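Local coordinates for protein glutathione transferase (Leptospira interrogans serovar Lai, PDB 3UBK) that probably binds glutathione and transfers it to electrophilic substrates, as expected of a dimeric member of the glutathione transferase family, at residues E40-I45 and I51-M56. Numbering follows the deposited sequence.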
# COMPACT_ATOMS: atom_id res chain seq x y z
N GLU A 40 -5.67 17.47 17.24
CA GLU A 40 -6.48 17.98 16.13
C GLU A 40 -5.65 18.85 15.18
O GLU A 40 -5.96 18.97 13.99
CB GLU A 40 -7.69 18.75 16.66
CG GLU A 40 -8.62 19.27 15.57
CD GLU A 40 -9.11 18.17 14.63
OE1 GLU A 40 -9.14 16.99 15.04
OE2 GLU A 40 -9.47 18.49 13.47
N ASP A 41 -4.59 19.44 15.72
CA ASP A 41 -3.69 20.29 14.94
C ASP A 41 -2.94 19.44 13.91
O ASP A 41 -2.82 19.82 12.73
CB ASP A 41 -2.71 20.99 15.88
CG ASP A 41 -2.09 22.22 15.26
OD1 ASP A 41 -1.67 23.12 16.02
OD2 ASP A 41 -2.02 22.30 14.01
N PHE A 42 -2.45 18.29 14.35
CA PHE A 42 -1.71 17.37 13.49
C PHE A 42 -2.66 16.64 12.53
O PHE A 42 -2.36 16.51 11.34
CB PHE A 42 -0.93 16.38 14.35
CG PHE A 42 0.10 15.60 13.59
CD1 PHE A 42 1.12 16.24 12.92
CD2 PHE A 42 0.06 14.21 13.55
CE1 PHE A 42 2.07 15.53 12.22
CE2 PHE A 42 1.01 13.49 12.86
CZ PHE A 42 2.02 14.15 12.19
N LEU A 43 -3.80 16.19 13.04
CA LEU A 43 -4.76 15.44 12.22
C LEU A 43 -5.20 16.24 11.00
O LEU A 43 -5.62 15.67 9.98
CB LEU A 43 -5.99 15.03 13.04
CG LEU A 43 -5.74 14.00 14.13
CD1 LEU A 43 -7.06 13.49 14.72
CD2 LEU A 43 -4.91 12.85 13.58
N LYS A 44 -5.11 17.56 11.10
CA LYS A 44 -5.47 18.42 9.98
C LYS A 44 -4.51 18.25 8.79
O LYS A 44 -4.91 18.47 7.64
CB LYS A 44 -5.53 19.89 10.41
CG LYS A 44 -6.77 20.24 11.24
CD LYS A 44 -7.00 21.74 11.30
CE LYS A 44 -8.46 22.07 11.60
NZ LYS A 44 -8.96 21.35 12.80
N ILE A 45 -3.27 17.86 9.06
CA ILE A 45 -2.28 17.65 8.00
C ILE A 45 -1.98 16.17 7.79
O ILE A 45 -1.48 15.77 6.73
CB ILE A 45 -0.96 18.43 8.26
CG1 ILE A 45 -0.16 17.78 9.39
CG2 ILE A 45 -1.26 19.89 8.54
CD1 ILE A 45 1.22 18.38 9.60
N ILE A 51 3.39 9.47 10.69
CA ILE A 51 4.52 10.09 10.01
C ILE A 51 5.01 9.06 9.00
O ILE A 51 4.82 7.87 9.20
CB ILE A 51 5.64 10.46 11.00
CG1 ILE A 51 5.95 9.28 11.94
CG2 ILE A 51 5.22 11.70 11.80
CD1 ILE A 51 7.27 9.43 12.75
N PRO A 52 5.65 9.51 7.91
CA PRO A 52 6.01 10.88 7.55
C PRO A 52 4.88 11.69 6.92
O PRO A 52 3.92 11.12 6.37
CB PRO A 52 7.11 10.68 6.49
CG PRO A 52 6.67 9.43 5.81
CD PRO A 52 6.20 8.55 6.95
N VAL A 53 5.02 13.01 6.99
CA VAL A 53 4.21 13.91 6.19
C VAL A 53 5.18 14.76 5.39
O VAL A 53 6.15 15.28 5.94
CB VAL A 53 3.35 14.85 7.06
CG1 VAL A 53 2.42 15.67 6.20
CG2 VAL A 53 2.56 14.06 8.10
N LEU A 54 4.92 14.91 4.09
CA LEU A 54 5.70 15.81 3.26
C LEU A 54 4.98 17.14 3.14
O LEU A 54 3.77 17.20 2.86
CB LEU A 54 5.92 15.23 1.86
CG LEU A 54 6.82 16.04 0.91
CD1 LEU A 54 8.27 15.65 1.12
CD2 LEU A 54 6.41 15.81 -0.53
N GLU A 55 5.71 18.23 3.36
CA GLU A 55 5.14 19.56 3.17
C GLU A 55 5.87 20.28 2.04
O GLU A 55 7.10 20.35 2.03
CB GLU A 55 5.23 20.37 4.47
CG GLU A 55 4.77 21.81 4.33
CD GLU A 55 4.94 22.62 5.62
OE1 GLU A 55 5.40 22.04 6.62
OE2 GLU A 55 4.62 23.82 5.63
N MET A 56 5.11 20.77 1.08
CA MET A 56 5.61 21.68 0.04
C MET A 56 4.54 22.73 -0.23
O MET A 56 3.35 22.42 -0.21
CB MET A 56 5.86 20.95 -1.27
CG MET A 56 7.10 20.13 -1.35
SD MET A 56 7.36 19.56 -3.04
CE MET A 56 7.52 21.10 -3.93
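The ring of Phe42 is met obliquely at its far end by two methyls: CZ lies 4.0 Å from CG2 of Ile51 and 4.1 Å from CG2 of Val53. In the thioredoxin-like N-terminal domain of this glutathione transferase, the contact joins the short, weakly bonded helix 40-43 and the residues after it to strand 53-56 and the residues leading into it. Phe42 turns CG anti to its own nitrogen (chi1 -166°), which carries the ring towards the strand. Its side chain and that of Val53 approach from opposite directions, while Ile51 crosses at about a right angle; Ile34 also packs on it. No hydrogen bond crosses the contact; the side-chain packing is apolar, and 154 Å² is buried. The peptide between Ile51 and Pro52 is cis, the cis-proline characteristic of the thioredoxin fold, just before strand 53-56. Ile51, touched here by the ring, and Lys50 bind glutathione, though none is bound to this chain. At the dimer interface, Lys44 NZ forms a salt bridge to Glu40 OE2 (3.0 Å), and this oxygen also pairs with Arg138 of the second subunit. The other methyl of Val53, CG1, lies 3.9 Å from the carbonyl O of Ile45.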